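Long-range contacts in shikimate dehydrogenase-like protein HI_0607 (Haemophilus influenzae, PDB 1NPY), which catalyses the NADP(+)-dependent oxidation of shikimate to 3-dehydroshikimate in vitro, but so weakly that shikimate may not be its biological substrate: residues D5-S11 against N34-F40; G56-V62 against V87-D93; Q175-N181 against A197-I203. One frame throughout, in Å; residues are numbered along the deposited sequence.

Contact 1. Residues D5-S11 against N34-F40; sequences DTQLCMS and NFIYKAF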
# COMPACT_ATOMS: atom_id res chain seq x y z
N ASP A 5 -30.92 3.68 5.61
CA ASP A 5 -29.91 4.58 6.15
C ASP A 5 -28.52 3.95 6.16
O ASP A 5 -27.56 4.61 6.52
CB ASP A 5 -30.26 5.04 7.57
CG ASP A 5 -31.49 5.92 7.62
OD1 ASP A 5 -31.61 6.86 6.79
OD2 ASP A 5 -32.33 5.71 8.51
N THR A 6 -28.44 2.69 5.75
CA THR A 6 -27.15 2.00 5.70
C THR A 6 -26.27 2.73 4.69
O THR A 6 -26.71 3.04 3.57
CB THR A 6 -27.36 0.56 5.20
OG1 THR A 6 -28.20 -0.15 6.11
CG2 THR A 6 -26.06 -0.24 5.16
N GLN A 7 -25.04 2.99 5.08
CA GLN A 7 -24.10 3.64 4.17
C GLN A 7 -23.36 2.58 3.35
O GLN A 7 -22.93 1.58 3.90
CB GLN A 7 -23.14 4.53 4.94
CG GLN A 7 -23.95 5.68 5.58
CD GLN A 7 -23.76 5.87 7.08
OE1 GLN A 7 -22.95 6.71 7.48
NE2 GLN A 7 -24.53 5.14 7.91
N LEU A 8 -23.19 2.83 2.05
CA LEU A 8 -22.39 1.94 1.20
C LEU A 8 -20.98 2.48 1.04
O LEU A 8 -20.76 3.65 0.70
CB LEU A 8 -23.04 1.79 -0.17
CG LEU A 8 -22.27 0.97 -1.20
CD1 LEU A 8 -22.07 -0.47 -0.80
CD2 LEU A 8 -23.00 1.06 -2.54
N CYS A 9 -20.00 1.62 1.32
CA CYS A 9 -18.63 1.88 0.96
C CYS A 9 -18.25 0.80 -0.06
O CYS A 9 -18.93 -0.25 -0.14
CB CYS A 9 -17.67 1.85 2.14
SG CYS A 9 -17.93 3.26 3.23
N MET A 10 -17.25 1.11 -0.85
CA MET A 10 -17.01 0.29 -2.04
C MET A 10 -15.59 0.37 -2.57
O MET A 10 -14.75 1.11 -2.04
CB MET A 10 -17.98 0.74 -3.13
CG MET A 10 -17.80 2.15 -3.67
SD MET A 10 -18.92 2.49 -5.02
CE MET A 10 -17.94 1.85 -6.36
N SER A 11 -15.32 -0.42 -3.61
CA SER A 11 -14.05 -0.28 -4.32
C SER A 11 -14.34 -0.35 -5.83
O SER A 11 -15.37 -0.88 -6.26
CB SER A 11 -13.06 -1.36 -3.94
OG SER A 11 -13.47 -2.66 -4.33
N ASN A 34 -23.76 0.77 10.80
CA ASN A 34 -24.76 0.58 9.75
C ASN A 34 -24.21 0.95 8.38
O ASN A 34 -24.54 2.00 7.80
CB ASN A 34 -25.99 1.44 10.05
CG ASN A 34 -27.17 1.08 9.15
OD1 ASN A 34 -27.20 -0.01 8.58
ND2 ASN A 34 -28.14 1.98 9.06
N PHE A 35 -23.34 0.06 7.92
CA PHE A 35 -22.52 0.20 6.72
C PHE A 35 -22.49 -1.18 6.07
O PHE A 35 -22.56 -2.20 6.76
CB PHE A 35 -21.07 0.54 7.05
CG PHE A 35 -20.75 2.01 7.23
CD1 PHE A 35 -21.23 2.73 8.32
CD2 PHE A 35 -19.88 2.65 6.36
CE1 PHE A 35 -20.90 4.06 8.49
CE2 PHE A 35 -19.54 3.96 6.52
CZ PHE A 35 -20.07 4.68 7.59
N ILE A 36 -22.38 -1.19 4.74
CA ILE A 36 -22.03 -2.36 3.94
C ILE A 36 -20.95 -2.00 2.93
O ILE A 36 -20.78 -0.84 2.55
CB ILE A 36 -23.23 -2.94 3.18
CG1 ILE A 36 -23.90 -1.88 2.31
CG2 ILE A 36 -24.19 -3.59 4.15
CD1 ILE A 36 -24.88 -2.42 1.26
N TYR A 37 -20.17 -3.00 2.53
CA TYR A 37 -19.09 -2.80 1.58
C TYR A 37 -19.27 -3.76 0.39
O TYR A 37 -19.62 -4.93 0.60
CB TYR A 37 -17.74 -3.14 2.21
CG TYR A 37 -16.52 -2.64 1.47
CD1 TYR A 37 -15.88 -1.46 1.86
CD2 TYR A 37 -15.97 -3.33 0.38
CE1 TYR A 37 -14.75 -0.99 1.23
CE2 TYR A 37 -14.82 -2.88 -0.24
CZ TYR A 37 -14.19 -1.72 0.20
OH TYR A 37 -13.04 -1.23 -0.36
N LYS A 38 -19.04 -3.27 -0.82
CA LYS A 38 -18.96 -4.17 -1.97
C LYS A 38 -17.95 -3.68 -3.01
O LYS A 38 -17.83 -2.48 -3.26
CB LYS A 38 -20.33 -4.31 -2.64
CG LYS A 38 -20.41 -5.54 -3.53
CD LYS A 38 -21.73 -5.60 -4.29
CE LYS A 38 -21.56 -5.13 -5.72
NZ LYS A 38 -20.73 -6.07 -6.55
N ALA A 39 -17.22 -4.62 -3.61
CA ALA A 39 -16.38 -4.32 -4.76
C ALA A 39 -17.20 -4.23 -6.04
O ALA A 39 -18.10 -5.03 -6.32
CB ALA A 39 -15.31 -5.40 -4.90
N PHE A 40 -16.81 -3.26 -6.86
CA PHE A 40 -17.42 -3.02 -8.16
C PHE A 40 -16.33 -2.92 -9.22
O PHE A 40 -15.14 -2.80 -8.93
CB PHE A 40 -18.23 -1.73 -8.16
CG PHE A 40 -19.47 -1.72 -7.31
CD1 PHE A 40 -20.73 -1.80 -7.88
CD2 PHE A 40 -19.40 -1.47 -5.95
CE1 PHE A 40 -21.87 -1.72 -7.10
CE2 PHE A 40 -20.54 -1.38 -5.18
CZ PHE A 40 -21.79 -1.50 -5.75
O HOH W 1 -13.22 -3.45 -6.93
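Q7 and F35 pair at the start of two parallel strands, and the CB of Q7 sits 3.9 Å from the F35 ring centroid, almost on the ring normal, a CH-pi contact over the face. The SG of C9 reaches the same ring in its plane, 3.7 Å from CE2 at the edge. With Y37, whose face lies over the backbone of C9 and M10, they form the tightly packed side, where flat rings and a small thiol suit burial. The opposite face is looser: L8 and I36, whose CD1 and CG1 meet at 3.9 Å, are partly exposed, and K38 is exposed, its NZ hydrogen-bonded to A39 O. At the strand ends, buried M10 makes a Met-aromatic contact, CE 3.6 Å from F40 CD2 and SD oblique to the ring. Before the strands begin, T6 OG1 donates to N34 OD1 (2.7 Å); N34 CG lies trans to the main-chain N (chi1 -169°), which swings OD1 across. Backbone bonds such as C9 N to I36 O (2.9 Å) fix the parallel register. Helix 19-31 connects the strands as a beta-alpha-beta unit and covers Y37 through H24 and Y28; strand 59-62 pairs with the other edge of strand 7-12.

Contact 2. Residues G56-V62 against V87-D93; sequences GIRGCAV and VNTIVND
An antiparallel strand pair in the mixed sheet of the substrate-binding domain joins 59-62 to 89-93. C60 and I90 form its hydrogen-bonded pair: C60 N and I90 N each donate to the other residue's O at 2.8 Å, and V62 N continues to N88 O. G59 and A61 are small residues in non-hydrogen-bonded pairs, on the face shared with T89 and V91, which helix 235-251 covers. I90, on the face of C60, meets V62 CG2 with its CD1 at 3.5 Å, branched chains that fill a buried layer. The N88 side chain lies about 4 Å from those of K67, the inferred proton donor/acceptor, and D103, inferred to bind substrate. At the other end N92, extended by its first torsion (chi1 -177°), carries its amide toward the turn after helix 45-55, where G56 takes the positive phi of a Schellman motif, and ND2 donates to I57 O at 3.0 Å. R58 lays its guanidinium over V91, CG1 standing 3.4 Å above the centre of the plane. NH1 donates to N92 O and forms a salt bridge with D93 OD1 (3.0 Å), meeting the carboxylate from above its plane. Further partners complete these groups: Y250 O for R58 NE, G95 N for N92 OD1 and R98 for D93 OD2. Water 2 closes the cluster, accepting from R58 NH2 and donating to D93 OD1 at 2.6 Å.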
# COMPACT_ATOMS: atom_id res chain seq x y z
N GLY A 56 -24.60 9.34 -3.19
CA GLY A 56 -24.28 9.48 -1.78
C GLY A 56 -23.53 8.30 -1.20
O GLY A 56 -23.59 8.06 0.01
N ILE A 57 -22.74 7.61 -2.01
CA ILE A 57 -21.89 6.52 -1.54
C ILE A 57 -20.78 7.16 -0.69
O ILE A 57 -20.19 8.15 -1.07
CB ILE A 57 -21.37 5.75 -2.78
CG1 ILE A 57 -22.56 5.00 -3.40
CG2 ILE A 57 -20.16 4.91 -2.44
CD1 ILE A 57 -22.30 4.25 -4.69
N ARG A 58 -20.49 6.62 0.49
CA ARG A 58 -19.62 7.26 1.45
C ARG A 58 -18.13 7.18 1.16
O ARG A 58 -17.38 8.13 1.37
CB ARG A 58 -19.86 6.58 2.80
CG ARG A 58 -18.96 7.00 3.93
CD ARG A 58 -18.88 8.48 4.19
NE ARG A 58 -17.89 8.76 5.22
CZ ARG A 58 -17.41 9.95 5.53
NH1 ARG A 58 -17.80 11.02 4.86
NH2 ARG A 58 -16.50 10.07 6.49
N GLY A 59 -17.70 6.03 0.65
CA GLY A 59 -16.28 5.75 0.59
C GLY A 59 -16.00 4.85 -0.60
O GLY A 59 -16.81 3.99 -0.90
N CYS A 60 -14.91 5.10 -1.31
CA CYS A 60 -14.54 4.24 -2.45
C CYS A 60 -13.03 4.02 -2.54
O CYS A 60 -12.26 4.96 -2.79
CB CYS A 60 -15.10 4.86 -3.74
SG CYS A 60 -14.82 3.86 -5.24
N ALA A 61 -12.62 2.77 -2.44
CA ALA A 61 -11.24 2.39 -2.71
C ALA A 61 -11.05 2.37 -4.22
O ALA A 61 -11.97 2.09 -4.98
CB ALA A 61 -10.85 1.06 -2.09
N VAL A 62 -9.86 2.76 -4.65
CA VAL A 62 -9.50 2.83 -6.06
C VAL A 62 -8.25 1.99 -6.29
O VAL A 62 -7.21 2.16 -5.64
CB VAL A 62 -9.30 4.28 -6.53
CG1 VAL A 62 -9.14 4.35 -8.04
CG2 VAL A 62 -10.48 5.13 -6.10
N VAL A 87 -4.24 8.16 -6.37
CA VAL A 87 -5.30 8.05 -5.38
C VAL A 87 -5.71 6.60 -5.20
O VAL A 87 -5.95 5.90 -6.20
CB VAL A 87 -6.53 8.86 -5.83
CG1 VAL A 87 -7.74 8.63 -4.94
CG2 VAL A 87 -6.19 10.34 -5.81
N ASN A 88 -5.83 6.13 -3.96
CA ASN A 88 -6.39 4.80 -3.71
C ASN A 88 -7.61 4.84 -2.79
O ASN A 88 -8.21 3.82 -2.46
CB ASN A 88 -5.33 3.83 -3.21
CG ASN A 88 -5.17 3.87 -1.70
OD1 ASN A 88 -5.38 4.94 -1.12
ND2 ASN A 88 -4.84 2.73 -1.07
N THR A 89 -8.04 6.04 -2.40
CA THR A 89 -9.14 6.21 -1.45
C THR A 89 -9.91 7.49 -1.71
O THR A 89 -9.28 8.54 -1.81
CB THR A 89 -8.60 6.35 -0.02
OG1 THR A 89 -7.79 5.21 0.27
CG2 THR A 89 -9.73 6.30 0.97
N ILE A 90 -11.24 7.40 -1.82
CA ILE A 90 -12.09 8.58 -1.92
C ILE A 90 -13.08 8.56 -0.77
O ILE A 90 -13.71 7.54 -0.50
CB ILE A 90 -12.85 8.55 -3.27
CG1 ILE A 90 -11.88 8.48 -4.45
CG2 ILE A 90 -13.77 9.75 -3.38
CD1 ILE A 90 -12.52 7.97 -5.70
N VAL A 91 -13.25 9.71 -0.10
CA VAL A 91 -14.23 9.88 0.94
C VAL A 91 -15.17 10.99 0.49
O VAL A 91 -14.76 12.10 0.14
CB VAL A 91 -13.62 10.29 2.29
CG1 VAL A 91 -14.69 10.33 3.38
CG2 VAL A 91 -12.48 9.36 2.68
N ASN A 92 -16.46 10.64 0.46
CA ASN A 92 -17.52 11.57 0.12
C ASN A 92 -18.10 12.29 1.32
O ASN A 92 -18.80 11.69 2.13
CB ASN A 92 -18.60 10.80 -0.62
CG ASN A 92 -19.75 11.67 -1.09
OD1 ASN A 92 -19.71 12.91 -0.96
ND2 ASN A 92 -20.71 11.03 -1.75
N ASP A 93 -17.73 13.55 1.48
CA ASP A 93 -18.23 14.42 2.53
C ASP A 93 -19.34 15.32 1.97
O ASP A 93 -19.06 16.37 1.39
CB ASP A 93 -17.03 15.22 3.09
CG ASP A 93 -15.95 14.32 3.73
OD1 ASP A 93 -16.29 13.60 4.70
OD2 ASP A 93 -14.76 14.22 3.32
O HOH W 2 -15.23 12.61 6.91

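Contact 3. Residues Q175-N181 against A197-I203; sequences QADILVN and AFPKAFI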
# COMPACT_ATOMS: atom_id res chain seq x y z
N GLN A 175 26.55 -1.22 0.16
CA GLN A 175 26.08 -1.71 1.44
C GLN A 175 24.81 -0.94 1.77
O GLN A 175 24.59 0.15 1.25
CB GLN A 175 27.14 -1.55 2.53
CG GLN A 175 27.11 -0.27 3.35
CD GLN A 175 26.69 -0.51 4.79
OE1 GLN A 175 27.44 -1.10 5.56
NE2 GLN A 175 25.47 -0.09 5.14
N ALA A 176 23.97 -1.52 2.62
CA ALA A 176 22.72 -0.89 3.03
C ALA A 176 22.18 -1.54 4.31
O ALA A 176 22.41 -2.72 4.56
CB ALA A 176 21.71 -0.97 1.91
N ASP A 177 21.50 -0.75 5.13
CA ASP A 177 20.93 -1.21 6.38
C ASP A 177 19.50 -1.71 6.26
O ASP A 177 19.06 -2.58 7.01
CB ASP A 177 20.96 -0.05 7.36
CG ASP A 177 22.35 0.49 7.51
OD1 ASP A 177 23.21 -0.34 7.88
OD2 ASP A 177 22.68 1.66 7.24
N ILE A 178 18.75 -1.10 5.34
CA ILE A 178 17.34 -1.37 5.13
C ILE A 178 17.16 -1.76 3.66
O ILE A 178 17.41 -0.97 2.75
CB ILE A 178 16.47 -0.15 5.49
CG1 ILE A 178 16.63 0.21 6.97
CG2 ILE A 178 15.01 -0.42 5.23
CD1 ILE A 178 16.00 1.56 7.37
N LEU A 179 16.71 -2.99 3.45
CA LEU A 179 16.42 -3.50 2.11
C LEU A 179 14.92 -3.60 1.89
O LEU A 179 14.22 -4.23 2.69
CB LEU A 179 17.03 -4.89 1.93
CG LEU A 179 18.50 -4.94 2.34
CD1 LEU A 179 18.97 -6.38 2.16
CD2 LEU A 179 19.36 -4.03 1.48
N VAL A 180 14.43 -2.95 0.85
CA VAL A 180 13.00 -2.96 0.58
C VAL A 180 12.77 -3.57 -0.80
O VAL A 180 13.32 -3.12 -1.80
CB VAL A 180 12.36 -1.54 0.59
CG1 VAL A 180 10.86 -1.63 0.56
CG2 VAL A 180 12.84 -0.70 1.75
N ASN A 181 11.89 -4.57 -0.86
CA ASN A 181 11.53 -5.16 -2.14
C ASN A 181 10.15 -4.63 -2.56
O ASN A 181 9.17 -4.79 -1.81
CB ASN A 181 11.44 -6.68 -2.08
CG ASN A 181 10.96 -7.26 -3.40
OD1 ASN A 181 11.52 -6.94 -4.44
ND2 ASN A 181 9.94 -8.09 -3.38
N ALA A 197 14.86 -11.47 -3.55
CA ALA A 197 14.76 -10.08 -3.94
C ALA A 197 16.06 -9.32 -3.73
O ALA A 197 16.31 -8.33 -4.41
CB ALA A 197 13.58 -9.43 -3.22
N PHE A 198 16.90 -9.82 -2.83
CA PHE A 198 18.26 -9.33 -2.61
C PHE A 198 19.15 -10.57 -2.38
O PHE A 198 18.68 -11.58 -1.83
CB PHE A 198 18.39 -8.43 -1.37
CG PHE A 198 17.72 -7.09 -1.51
CD1 PHE A 198 18.45 -5.99 -1.91
CD2 PHE A 198 16.36 -6.93 -1.29
CE1 PHE A 198 17.85 -4.75 -2.08
CE2 PHE A 198 15.76 -5.70 -1.43
CZ PHE A 198 16.50 -4.60 -1.84
N PRO A 199 20.43 -10.50 -2.76
CA PRO A 199 21.38 -11.57 -2.46
C PRO A 199 21.58 -11.84 -0.96
O PRO A 199 21.53 -10.94 -0.12
CB PRO A 199 22.69 -11.09 -3.09
CG PRO A 199 22.29 -10.07 -4.15
CD PRO A 199 21.04 -9.44 -3.58
N LYS A 200 21.84 -13.09 -0.60
CA LYS A 200 22.10 -13.44 0.80
C LYS A 200 23.16 -12.57 1.45
O LYS A 200 23.00 -12.08 2.57
CB LYS A 200 22.47 -14.92 0.93
CG LYS A 200 21.31 -15.85 0.62
CD LYS A 200 21.58 -17.32 0.94
CE LYS A 200 22.46 -17.95 -0.12
NZ LYS A 200 21.75 -18.11 -1.43
N ALA A 201 24.25 -12.31 0.74
CA ALA A 201 25.35 -11.51 1.30
C ALA A 201 24.87 -10.12 1.68
O ALA A 201 25.34 -9.50 2.64
CB ALA A 201 26.48 -11.42 0.30
N PHE A 202 23.95 -9.59 0.88
CA PHE A 202 23.37 -8.30 1.17
C PHE A 202 22.47 -8.30 2.40
O PHE A 202 22.55 -7.42 3.27
CB PHE A 202 22.58 -7.87 -0.06
CG PHE A 202 22.92 -6.50 -0.51
CD1 PHE A 202 24.05 -6.28 -1.28
CD2 PHE A 202 22.12 -5.43 -0.13
CE1 PHE A 202 24.37 -4.99 -1.68
CE2 PHE A 202 22.45 -4.15 -0.52
CZ PHE A 202 23.57 -3.94 -1.30
N ILE A 203 21.59 -9.29 2.46
CA ILE A 203 20.70 -9.48 3.61
C ILE A 203 21.52 -9.67 4.88
O ILE A 203 21.17 -9.12 5.91
CB ILE A 203 19.75 -10.68 3.39
CG1 ILE A 203 18.98 -10.48 2.08
CG2 ILE A 203 18.86 -10.89 4.61
CD1 ILE A 203 18.23 -11.68 1.53
O HOH W 3 23.34 -4.88 2.91
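Water 3 bridges the two segments, donating to F202 O at 2.7 Å and to A176 O at 2.9 Å, and so joins the short helix to the loop before strand 178-181. No direct hydrogen bond crosses the contact, and most of the rest is apolar packing, with L179 at its middle. Its CB lies over the face of the F198 ring, 3.7 Å from the centroid and 12° off the normal, a CH-pi contact; the two methyls then divide. CD2 meets the edge of the F202 ring in its plane, 3.5 Å from CD2 of that residue, whereas CD1 rests 3.8 Å from I203 CA. A leucine suits this place because its forked end can touch a ring and the helix backbone at once. F202 also brings CE2 to the methyl of A176, and F198 turns its edge to V180 O, with CZ 3.5 Å away. Nearer the end of the strand, the first torsion of N181 (chi1 176°) carries its amide to A197 CB, which lies 3.4 Å from CG. The polar atoms of that amide are used elsewhere: OD1 accepts from T183 OG1 and ND2 donates to D211 OD1. Strand 178-181, helix 200-205 and strand 208-211 form a beta-alpha-beta unit of the six-stranded parallel sheet, consistent with the Rossmann-type NADP-binding domain of this family.

Overall arrangement
Contacts 1 and 2 belong to one mixed sheet and touch: strands 7-12 and 59-62 are neighbours in it, M10 O lying 2.7 Å from A61 N and M10 N 2.9 Å from G59 O, both probable hydrogen bonds. Their centres are about 10 Å apart. Contact 3 lies on the opposite side of the chain's centre, in the parallel sheet, its centre about 41 Å from that of contact 1 and about 37 Å from that of contact 2. Contact 2 is the nearer to the inferred catalytic K67, whose side chain is about 10 Å from that of S11 in contact 1, while the N181 side chain of contact 3 is about 6 Å from G126, a residue probably binding NADP(+).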